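Local coordinates for glycerol trinitrate reductase (Agrobacterium tumefaciens, PDB 5EPD), which probably reduces glycerol trinitrate as an FMN-dependent Old Yellow Enzyme, and was crystallised here without its flavin, at residues Trp122-Ile127 with Asn199-Gln205. Residues are numbered along the deposited sequence; the frame is centred on the assembly and turned at random.
Sequences WHVGRI and NGYLLEQ
The ring of Tyr-201 takes Trp-122 NE1 over the centre of one face and Asn-199 O near the rim of the other, while Val-124 O lies in plane at its edge. The indole thus meets the phenol in a T-shaped stack, planes at 83°, and Val-124 CG1 covers one indole face. The setting is the TIM barrel of the Old Yellow Enzymes, where the loops after neighbouring strands 117-122 and 193-196 pack together; the ring of His-196 meets that of Trp-122 with the planes about 20° apart and that of Tyr-201 edge-to-face, and Tyr-201 OH and Tyr-88 OH share a hydrogen bond.

How a loop can be fixed on a helix start is well illustrated by the other flat groups. With CG anti to the backbone N (chi1 -176°), Leu-202 lays CD2 over the His-123 ring, 3.7 Å from its centroid, in a CH-pi contact, and the imidazole NE2 is hydrogen-bonded to Gln-84 OE1. Beside them, Leu-202 N, just after the N-cap Tyr-201, donates to His-123 O at 2.9 Å, in the carbonyl plane.

Gln-205 grips the type II' turn from Val-124 to Ile-127 with both ends of its amide. OE1 accepts from Arg-126 N at 3.1 Å. NE2 reaches Val-124 O at 3.0 Å from above the carbonyl plane, the turn-closing Ile-127 N arriving from the opposite face. A second bond from NE2, to Gly-200 O at 2.8 Å, fixes the amide's rotation. Arg-126 NH1 hydrogen-bonds to Ile-145 O. Gly-200 O also accepts from a water, 2.7 Å away, which in turn accepts from Arg-126 NE at 2.9 Å.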
ATOM      1  N   TRP A 122      -0.332  -4.322   5.859  1.00 29.43           N
ATOM      2  CA  TRP A 122      -1.297  -5.143   5.167  1.00 28.99           C
ATOM      3  C   TRP A 122      -2.032  -6.145   6.060  1.00 28.56           C
ATOM      4  O   TRP A 122      -1.428  -6.799   6.920  1.00 28.38           O
ATOM      5  CB  TRP A 122      -0.513  -5.943   4.140  1.00 29.98           C
ATOM      6  CG  TRP A 122      -1.194  -6.271   2.878  1.00 29.96           C
ATOM      7  CD1 TRP A 122      -2.424  -5.822   2.418  1.00 30.68           C
ATOM      8  CD2 TRP A 122      -0.651  -7.093   1.845  1.00 28.31           C
ATOM      9  NE1 TRP A 122      -2.660  -6.327   1.151  1.00 29.89           N
ATOM     10  CE2 TRP A 122      -1.582  -7.098   0.777  1.00 29.44           C
ATOM     11  CE3 TRP A 122       0.554  -7.781   1.701  1.00 27.16           C
ATOM     12  CZ2 TRP A 122      -1.346  -7.798  -0.407  1.00 29.83           C
ATOM     13  CZ3 TRP A 122       0.789  -8.474   0.534  1.00 28.06           C
ATOM     14  CH2 TRP A 122      -0.153  -8.480  -0.509  1.00 28.78           C
ATOM     15  N   HIS A 123      -3.335  -6.276   5.824  1.00 28.01           N
ATOM     16  CA  HIS A 123      -4.107  -7.470   6.190  1.00 26.39           C
ATOM     17  C   HIS A 123      -5.058  -7.743   5.021  1.00 27.02           C
ATOM     18  O   HIS A 123      -6.024  -6.984   4.790  1.00 26.53           O
ATOM     19  CB  HIS A 123      -4.909  -7.259   7.487  1.00 26.23           C
ATOM     20  CG  HIS A 123      -5.329  -8.527   8.161  1.00 26.35           C
ATOM     21  ND1 HIS A 123      -5.855  -9.603   7.477  1.00 26.59           N
ATOM     22  CD2 HIS A 123      -5.313  -8.890   9.466  1.00 27.27           C
ATOM     23  CE1 HIS A 123      -6.137 -10.577   8.324  1.00 26.25           C
ATOM     24  NE2 HIS A 123      -5.828 -10.165   9.541  1.00 27.27           N
ATOM     25  N   VAL A 124      -4.807  -8.835   4.305  1.00 25.15           N
ATOM     26  CA  VAL A 124      -5.620  -9.172   3.120  1.00 25.39           C
ATOM     27  C   VAL A 124      -7.081  -9.579   3.350  1.00 26.07           C
ATOM     28  O   VAL A 124      -7.886  -9.627   2.408  1.00 26.83           O
ATOM     29  CB  VAL A 124      -4.960 -10.285   2.273  1.00 23.59           C
ATOM     30  CG1 VAL A 124      -3.570  -9.826   1.823  1.00 24.10           C
ATOM     31  CG2 VAL A 124      -4.946 -11.625   3.010  1.00 22.16           C
ATOM     32  N   GLY A 125      -7.427  -9.905   4.583  1.00 27.87           N
ATOM     33  CA  GLY A 125      -8.769 -10.406   4.869  1.00 28.85           C
ATOM     34  C   GLY A 125      -9.076 -11.624   4.008  1.00 28.65           C
ATOM     35  O   GLY A 125      -8.282 -12.574   3.956  1.00 26.55           O
ATOM     36  N   ARG A 126     -10.219 -11.597   3.322  1.00 27.76           N
ATOM     37  CA  ARG A 126     -10.681 -12.787   2.579  1.00 27.73           C
ATOM     38  C   ARG A 126      -9.900 -13.100   1.296  1.00 26.58           C
ATOM     39  O   ARG A 126     -10.108 -14.183   0.692  1.00 25.10           O
ATOM     40  CB  ARG A 126     -12.156 -12.655   2.229  1.00 27.77           C
ATOM     41  CG  ARG A 126     -12.443 -11.615   1.168  1.00 27.15           C
ATOM     42  CD  ARG A 126     -13.912 -11.277   1.126  1.00 26.18           C
ATOM     43  NE  ARG A 126     -14.166 -10.315   0.065  1.00 26.29           N
ATOM     44  CZ  ARG A 126     -15.339 -10.119  -0.540  1.00 26.49           C
ATOM     45  NH1 ARG A 126     -16.437 -10.808  -0.215  1.00 25.94           N
ATOM     46  NH2 ARG A 126     -15.412  -9.192  -1.477  1.00 26.83           N
ATOM     47  N   ILE A 127      -9.018 -12.173   0.885  1.00 25.48           N
ATOM     48  CA  ILE A 127      -8.174 -12.383  -0.303  1.00 24.36           C
ATOM     49  C   ILE A 127      -6.912 -13.140   0.120  1.00 23.94           C
ATOM     50  O   ILE A 127      -5.800 -12.578   0.180  1.00 21.27           O
ATOM     51  CB  ILE A 127      -7.863 -11.056  -1.022  1.00 25.23           C
ATOM     52  CG1 ILE A 127      -9.177 -10.366  -1.402  1.00 26.06           C
ATOM     53  CG2 ILE A 127      -7.075 -11.299  -2.307  1.00 24.93           C
ATOM     54  CD1 ILE A 127      -8.977  -9.029  -2.087  1.00 27.78           C
ATOM     55  N   ASN A 199      -8.270  -1.594  -2.240  1.00 24.42           N
ATOM     56  CA  ASN A 199      -8.001  -2.695  -3.175  1.00 23.24           C
ATOM     57  C   ASN A 199      -8.558  -4.032  -2.706  1.00 24.47           C
ATOM     58  O   ASN A 199      -7.986  -5.107  -2.987  1.00 23.69           O
ATOM     59  CB  ASN A 199      -6.494  -2.780  -3.494  1.00 22.32           C
ATOM     60  CG  ASN A 199      -5.930  -1.464  -4.068  1.00 22.58           C
ATOM     61  OD1 ASN A 199      -6.671  -0.533  -4.422  1.00 22.20           O
ATOM     62  ND2 ASN A 199      -4.605  -1.390  -4.169  1.00 22.34           N
ATOM     63  N   GLY A 200      -9.673  -3.952  -1.973  1.00 25.20           N
ATOM     64  CA  GLY A 200     -10.461  -5.138  -1.584  1.00 25.91           C
ATOM     65  C   GLY A 200      -9.992  -5.936  -0.375  1.00 26.10           C
ATOM     66  O   GLY A 200     -10.541  -6.993  -0.096  1.00 26.81           O
ATOM     67  N   TYR A 201      -8.982  -5.442   0.341  1.00 26.61           N
ATOM     68  CA  TYR A 201      -8.406  -6.170   1.474  1.00 25.49           C
ATOM     69  C   TYR A 201      -9.186  -5.834   2.750  1.00 28.51           C
ATOM     70  O   TYR A 201     -10.222  -5.175   2.654  1.00 28.77           O
ATOM     71  CB  TYR A 201      -6.924  -5.852   1.566  1.00 25.39           C
ATOM     72  CG  TYR A 201      -6.201  -6.284   0.297  1.00 25.63           C
ATOM     73  CD1 TYR A 201      -6.135  -7.632  -0.066  1.00 23.64           C
ATOM     74  CD2 TYR A 201      -5.629  -5.347  -0.561  1.00 25.95           C
ATOM     75  CE1 TYR A 201      -5.497  -8.038  -1.222  1.00 24.13           C
ATOM     76  CE2 TYR A 201      -4.984  -5.753  -1.723  1.00 25.42           C
ATOM     77  CZ  TYR A 201      -4.917  -7.103  -2.039  1.00 24.04           C
ATOM     78  OH  TYR A 201      -4.292  -7.496  -3.185  1.00 21.41           O
ATOM     79  N   LEU A 202      -8.714  -6.298   3.918  1.00 29.16           N
ATOM     80  CA  LEU A 202      -9.558  -6.428   5.119  1.00 29.42           C
ATOM     81  C   LEU A 202     -10.357  -5.169   5.423  1.00 29.66           C
ATOM     82  O   LEU A 202     -11.602  -5.211   5.617  1.00 28.67           O
ATOM     83  CB  LEU A 202      -8.728  -6.792   6.357  1.00 29.83           C
ATOM     84  CG  LEU A 202      -9.527  -7.043   7.646  1.00 30.97           C
ATOM     85  CD1 LEU A 202     -10.503  -8.208   7.509  1.00 33.01           C
ATOM     86  CD2 LEU A 202      -8.610  -7.305   8.828  1.00 31.67           C
ATOM     87  N   LEU A 203      -9.653  -4.051   5.465  1.00 27.44           N
ATOM     88  CA  LEU A 203     -10.267  -2.850   6.000  1.00 28.69           C
ATOM     89  C   LEU A 203     -11.327  -2.315   5.039  1.00 27.92           C
ATOM     90  O   LEU A 203     -12.310  -1.732   5.495  1.00 27.29           O
ATOM     91  CB  LEU A 203      -9.210  -1.784   6.331  1.00 30.04           C
ATOM     92  CG  LEU A 203      -8.018  -2.244   7.190  1.00 30.39           C
ATOM     93  CD1 LEU A 203      -7.018  -1.114   7.459  1.00 30.05           C
ATOM     94  CD2 LEU A 203      -8.518  -2.873   8.490  1.00 31.30           C
ATOM     95  N   GLU A 204     -11.119  -2.500   3.724  1.00 26.10           N
ATOM     96  CA  GLU A 204     -12.097  -2.099   2.712  1.00 25.56           C
ATOM     97  C   GLU A 204     -13.278  -3.091   2.701  1.00 26.46           C
ATOM     98  O   GLU A 204     -14.438  -2.708   2.414  1.00 24.66           O
ATOM     99  CB  GLU A 204     -11.478  -2.000   1.302  1.00 26.98           C
ATOM    100  CG  GLU A 204     -12.496  -1.528   0.242  1.00 28.99           C
ATOM    101  CD  GLU A 204     -11.971  -1.474  -1.196  1.00 29.81           C
ATOM    102  OE1 GLU A 204     -11.805  -2.543  -1.837  1.00 30.22           O
ATOM    103  OE2 GLU A 204     -11.781  -0.350  -1.708  1.00 29.33           O
ATOM    104  N   GLN A 205     -13.005  -4.357   3.018  1.00 26.41           N
ATOM    105  CA  GLN A 205     -14.071  -5.342   3.083  1.00 28.67           C
ATOM    106  C   GLN A 205     -15.095  -4.874   4.109  1.00 29.93           C
ATOM    107  O   GLN A 205     -16.280  -5.067   3.923  1.00 30.94           O
ATOM    108  CB  GLN A 205     -13.546  -6.718   3.482  1.00 28.90           C
ATOM    109  CG  GLN A 205     -12.896  -7.501   2.365  1.00 29.82           C
ATOM    110  CD  GLN A 205     -11.851  -8.461   2.895  1.00 29.94           C
ATOM    111  OE1 GLN A 205     -12.087  -9.187   3.875  1.00 30.02           O
ATOM    112  NE2 GLN A 205     -10.689  -8.473   2.256  1.00 30.44           N
TER
HETATM  113  O   HOH W   1     -12.374  -8.527  -1.392  1.00 25.84           O